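Local atomic coordinates of chitinase (Paenibacillus sp. FPU-7, PDB entry 5GZT), a protein that probably catalyses the random endo-hydrolysis of beta-1,4 linkages between N-acetylglucosamine units in chitin and chitodextrins. Residues Val34-Ala37 against Gly38-Leu42; Leu60-Ala63 against Asn64-Val67. All coordinates share one frame; numbering follows the deposited sequence.

In the fold
Both interactions lie near the N terminus, in a region whose strands alternate along the chain between two parallel sheets, the arrangement of a beta-helix. Interaction 1 closes first: it turns the chain from strand 34-36 of one sheet into strand 40-47 of the other. Interaction 2 follows in series, in the loop that leads from strand 55-57 into strand 67-70; the contacts neither nest nor cross. Strand 67-70 is the next neighbour of 40-47, which brings the two bends together, their centres about 9 Å apart. V40 N lies 2.9 Å from K66 O, and S39 OG 3.1 Å from K66 N, both probable hydrogen bonds between successive coils.

Interaction 1: residues Val34-Ala37 against Gly38-Leu42; sequences VIIA and GSVKL. With FMT (formic acid), chain K.
The corner of a beta-helix coil, where V34 and I36 of one strand face L42 and V40 of the next, is formed by 34-42. The end-to-end directions of 34-37 and 38-42 differ by 152°, so the chain nearly doubles back. No hydrogen bond joins the two segments: strands 34-36 and 40-47 belong to different parallel sheets, and the side chains that meet between them are aliphatic.

V34 and L42 reach toward each other tip to tip across CA atoms 9.2 Å apart. L42 CD1 comes up against the isopropyl fork of V34, 3.7 Å from V34 CG2 and 3.9 Å from V34 CG1, so both methyls share the contact. Nearer the bend, I36 and V40 cross obliquely. An extended outer chain (chi2 -175°) carries I36 CD1 across to V40 CG1 at 3.4 Å, tighter than ordinary van der Waals contact. V40 CG1 stands between its own backbone N and carbonyl carbon (chi1 73°), the orientation that directs this methyl at the isoleucine. The four touching side chains are buried, and V55 of the neighbouring strand 55-57 packs on both I36 and L42.

K41, between V40 and L42 in sequence, has its CB on the other side of the strand. Its NZ donates a hydrogen bond of 2.6 Å to O1 of a formic acid molecule, probably from the crystallisation liquor, which is also hydrogen-bonded to S70 OG and N89 ND2. The ion pair of K41 NZ with E43 OE1 is long and weak.

Inward-facing aliphatic residues at alternate positions are characteristic of successive strands enclosing the apolar interior of a parallel beta-helix.

Interaction 2: residues Leu60-Ala63 against Asn64-Val67; sequences LLPA and NAKV
P62 and A65 close a type II beta turn, with A63 and N64 at its two central positions and a backbone hydrogen bond across its mouth, 3.2 Å from A65 N to P62 O with an N-H...O angle of 146°. N64 takes the positive phi that the third position of this turn requires. The turn belongs to the loop between strands 55-57 and 67-70 of the beta-helix, with A63 and N64 on its exposed side.

Beneath the turn the apolar side chains gather. A65 CB lies 3.8 Å from L61 CD1, and P62 CD borders the same alanine methyl more loosely. That methyl also lies beside the carbonyl that accepts the turn's bond, with A65 CB 3.3 Å from P62 O. L61 holds CG anti to its backbone N (chi1 -165°), which sends the leucine tip past A65 toward the start of strand 67-70. Both L61 and V67 also rest on I36, within the buried interior of the coil. There the leucine and valine meet tip to tip, L61 CD1 standing 3.9 Å from V67 CG2.

Interaction 1: residues Val34-Ala37 against Gly38-Leu42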
ATOM      1  N   VAL B  34       5.322 -11.439 -65.816  1.00 50.16           N
ATOM      2  CA  VAL B  34       6.102 -11.063 -67.004  1.00 46.45           C
ATOM      3  C   VAL B  34       7.499 -11.717 -67.029  1.00 44.55           C
ATOM      4  O   VAL B  34       8.333 -11.467 -66.142  1.00 53.47           O
ATOM      5  CB  VAL B  34       6.286  -9.516 -67.072  1.00 43.01           C
ATOM      6  CG1 VAL B  34       6.919  -9.108 -68.396  1.00 40.71           C
ATOM      7  CG2 VAL B  34       4.979  -8.778 -66.788  1.00 47.76           C
ATOM      8  N   ILE B  35       7.801 -12.494 -68.058  1.00 40.12           N
ATOM      9  CA  ILE B  35       9.065 -13.184 -68.172  1.00 41.19           C
ATOM     10  C   ILE B  35       9.786 -12.477 -69.259  1.00 42.61           C
ATOM     11  O   ILE B  35       9.303 -12.455 -70.400  1.00 44.17           O
ATOM     12  CB  ILE B  35       8.908 -14.697 -68.612  1.00 51.26           C
ATOM     13  CG1 ILE B  35       8.302 -15.551 -67.509  1.00 54.11           C
ATOM     14  CG2 ILE B  35      10.247 -15.294 -69.005  1.00 47.84           C
ATOM     15  CD1 ILE B  35       6.804 -15.445 -67.457  1.00 60.37           C
ATOM     16  N   ILE B  36      10.971 -11.976 -68.944  1.00 48.27           N
ATOM     17  CA  ILE B  36      11.734 -11.121 -69.836  1.00 46.83           C
ATOM     18  C   ILE B  36      12.921 -11.838 -70.435  1.00 49.23           C
ATOM     19  O   ILE B  36      13.895 -12.210 -69.731  1.00 41.75           O
ATOM     20  CB  ILE B  36      12.165  -9.788 -69.148  1.00 43.82           C
ATOM     21  CG1 ILE B  36      10.910  -9.073 -68.632  1.00 41.10           C
ATOM     22  CG2 ILE B  36      12.944  -8.934 -70.113  1.00 39.78           C
ATOM     23  CD1 ILE B  36      11.136  -7.704 -68.043  1.00 41.34           C
ATOM     24  N   ALA B  37      12.843 -11.995 -71.764  1.00 50.94           N
ATOM     25  CA  ALA B  37      13.930 -12.514 -72.585  1.00 54.41           C
ATOM     26  C   ALA B  37      14.250 -11.509 -73.683  1.00 56.96           C
ATOM     27  O   ALA B  37      14.858 -11.865 -74.699  1.00 52.23           O
ATOM     28  CB  ALA B  37      13.539 -13.862 -73.200  1.00 56.18           C
ATOM     29  N   GLY B  38      13.823 -10.265 -73.497  1.00 52.94           N
ATOM     30  CA  GLY B  38      14.281  -9.210 -74.364  1.00 49.76           C
ATOM     31  C   GLY B  38      14.077  -7.830 -73.790  1.00 46.68           C
ATOM     32  O   GLY B  38      13.777  -7.668 -72.616  1.00 43.88           O
ATOM     33  N   SER B  39      14.257  -6.849 -74.666  1.00 44.78           N
ATOM     34  CA  SER B  39      14.197  -5.460 -74.340  1.00 46.25           C
ATOM     35  C   SER B  39      12.758  -5.021 -74.221  1.00 49.05           C
ATOM     36  O   SER B  39      11.892  -5.388 -75.048  1.00 51.24           O
ATOM     37  CB  SER B  39      14.956  -4.654 -75.371  1.00 50.11           C
ATOM     38  OG  SER B  39      16.313  -5.062 -75.332  1.00 47.01           O
ATOM     39  N   VAL B  40      12.502  -4.268 -73.157  1.00 40.93           N
ATOM     40  CA  VAL B  40      11.146  -3.988 -72.715  1.00 43.28           C
ATOM     41  C   VAL B  40      11.055  -2.789 -71.729  1.00 43.67           C
ATOM     42  O   VAL B  40      12.014  -2.469 -71.034  1.00 41.59           O
ATOM     43  CB  VAL B  40      10.520  -5.241 -72.077  1.00 45.24           C
ATOM     44  CG1 VAL B  40      11.137  -5.518 -70.682  1.00 50.38           C
ATOM     45  CG2 VAL B  40       9.004  -5.125 -71.981  1.00 44.27           C
ATOM     46  N   LYS B  41       9.883  -2.161 -71.665  1.00 45.78           N
ATOM     47  CA  LYS B  41       9.585  -1.199 -70.623  1.00 44.77           C
ATOM     48  C   LYS B  41       8.172  -1.422 -70.128  1.00 48.95           C
ATOM     49  O   LYS B  41       7.227  -1.261 -70.889  1.00 58.56           O
ATOM     50  CB  LYS B  41       9.825   0.220 -71.144  1.00 44.78           C
ATOM     51  CG  LYS B  41       9.389   1.361 -70.229  1.00 49.39           C
ATOM     52  CD  LYS B  41      10.105   2.637 -70.671  1.00 50.70           C
ATOM     53  CE  LYS B  41       9.481   3.903 -70.142  1.00 48.67           C
ATOM     54  NZ  LYS B  41       9.072   3.835 -68.720  1.00 49.11           N
ATOM     55  N   LEU B  42       8.018  -1.844 -68.871  1.00 44.42           N
ATOM     56  CA  LEU B  42       6.700  -1.997 -68.271  1.00 41.44           C
ATOM     57  C   LEU B  42       6.404  -0.673 -67.653  1.00 45.42           C
ATOM     58  O   LEU B  42       7.291  -0.040 -67.015  1.00 38.83           O
ATOM     59  CB  LEU B  42       6.640  -3.096 -67.208  1.00 37.08           C
ATOM     60  CG  LEU B  42       7.177  -4.468 -67.651  1.00 44.56           C
ATOM     61  CD1 LEU B  42       6.817  -5.572 -66.659  1.00 46.87           C
ATOM     62  CD2 LEU B  42       6.734  -4.896 -69.047  1.00 47.86           C
TER
HETATM   63  C   FMT K4009       9.202   6.705 -66.832  1.00 67.79           C
HETATM   64  O1  FMT K4009       9.891   6.000 -67.591  1.00 56.97           O
HETATM   65  O2  FMT K4009       8.620   6.226 -65.708  1.00 51.54           O

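Interaction 2: residues Leu60-Ala63 against Asn64-Val67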
ATOM      1  N   LEU B  60      17.604 -16.310 -70.943  1.00 52.91           N
ATOM      2  CA  LEU B  60      17.475 -16.045 -72.410  1.00 57.41           C
ATOM      3  C   LEU B  60      17.681 -14.527 -72.769  1.00 61.23           C
ATOM      4  O   LEU B  60      17.971 -14.188 -73.942  1.00 49.87           O
ATOM      5  CB  LEU B  60      16.124 -16.598 -72.915  1.00 56.77           C
ATOM      6  CG  LEU B  60      15.722 -18.058 -72.458  1.00 66.53           C
ATOM      7  CD1 LEU B  60      14.316 -18.153 -71.814  1.00 63.32           C
ATOM      8  CD2 LEU B  60      15.908 -19.109 -73.567  1.00 58.29           C
ATOM      9  N   LEU B  61      17.565 -13.631 -71.760  1.00 57.03           N
ATOM     10  CA  LEU B  61      17.861 -12.201 -71.924  1.00 48.19           C
ATOM     11  C   LEU B  61      19.174 -11.954 -72.662  1.00 51.41           C
ATOM     12  O   LEU B  61      20.209 -12.393 -72.209  1.00 48.37           O
ATOM     13  CB  LEU B  61      17.943 -11.474 -70.570  1.00 51.59           C
ATOM     14  CG  LEU B  61      17.893  -9.949 -70.701  1.00 47.13           C
ATOM     15  CD1 LEU B  61      16.485  -9.526 -71.049  1.00 46.27           C
ATOM     16  CD2 LEU B  61      18.277  -9.260 -69.399  1.00 52.58           C
ATOM     17  N   PRO B  62      19.136 -11.232 -73.806  1.00 49.34           N
ATOM     18  CA  PRO B  62      20.396 -11.051 -74.544  1.00 51.02           C
ATOM     19  C   PRO B  62      21.312 -10.025 -73.905  1.00 52.32           C
ATOM     20  O   PRO B  62      20.845  -9.176 -73.122  1.00 55.50           O
ATOM     21  CB  PRO B  62      19.948 -10.572 -75.953  1.00 49.64           C
ATOM     22  CG  PRO B  62      18.500 -10.856 -76.040  1.00 48.66           C
ATOM     23  CD  PRO B  62      17.944 -10.984 -74.646  1.00 50.58           C
ATOM     24  N   ALA B  63      22.588 -10.094 -74.268  1.00 47.07           N
ATOM     25  CA  ALA B  63      23.551  -9.118 -73.850  1.00 53.59           C
ATOM     26  C   ALA B  63      23.048  -7.692 -74.227  1.00 59.18           C
ATOM     27  O   ALA B  63      22.306  -7.532 -75.207  1.00 53.55           O
ATOM     28  CB  ALA B  63      24.889  -9.414 -74.502  1.00 57.64           C
ATOM     29  N   ASN B  64      23.396  -6.708 -73.380  1.00 57.74           N
ATOM     30  CA  ASN B  64      22.968  -5.292 -73.474  1.00 52.56           C
ATOM     31  C   ASN B  64      21.483  -5.062 -73.730  1.00 46.47           C
ATOM     32  O   ASN B  64      21.121  -4.034 -74.283  1.00 49.29           O
ATOM     33  CB  ASN B  64      23.792  -4.560 -74.557  1.00 58.92           C
ATOM     34  CG  ASN B  64      25.289  -4.561 -74.273  1.00 57.50           C
ATOM     35  OD1 ASN B  64      25.755  -4.063 -73.246  1.00 68.00           O
ATOM     36  ND2 ASN B  64      26.056  -5.081 -75.216  1.00 66.95           N
ATOM     37  N   ALA B  65      20.609  -5.997 -73.353  1.00 40.62           N
ATOM     38  CA  ALA B  65      19.171  -5.760 -73.478  1.00 40.88           C
ATOM     39  C   ALA B  65      18.748  -4.585 -72.524  1.00 50.13           C
ATOM     40  O   ALA B  65      19.320  -4.446 -71.455  1.00 52.26           O
ATOM     41  CB  ALA B  65      18.382  -7.014 -73.131  1.00 36.97           C
ATOM     42  N   LYS B  66      17.762  -3.762 -72.916  1.00 47.04           N
ATOM     43  CA  LYS B  66      17.304  -2.661 -72.109  1.00 44.19           C
ATOM     44  C   LYS B  66      16.031  -3.070 -71.425  1.00 41.68           C
ATOM     45  O   LYS B  66      15.025  -3.380 -72.085  1.00 44.07           O
ATOM     46  CB  LYS B  66      17.074  -1.404 -72.932  1.00 50.11           C
ATOM     47  CG  LYS B  66      18.163  -0.362 -72.722  1.00 57.58           C
ATOM     48  CD  LYS B  66      17.910   0.910 -73.525  1.00 66.02           C
ATOM     49  CE  LYS B  66      16.739   1.734 -72.997  1.00 70.88           C
ATOM     50  NZ  LYS B  66      16.900   2.136 -71.567  1.00 70.90           N
ATOM     51  N   VAL B  67      16.042  -3.031 -70.097  1.00 31.81           N
ATOM     52  CA  VAL B  67      14.889  -3.523 -69.355  1.00 34.33           C
ATOM     53  C   VAL B  67      14.549  -2.459 -68.363  1.00 32.75           C
ATOM     54  O   VAL B  67      15.371  -2.148 -67.492  1.00 27.90           O
ATOM     55  CB  VAL B  67      15.225  -4.867 -68.628  1.00 36.20           C
ATOM     56  CG1 VAL B  67      14.044  -5.312 -67.762  1.00 35.91           C
ATOM     57  CG2 VAL B  67      15.602  -5.945 -69.663  1.00 39.13           C
TER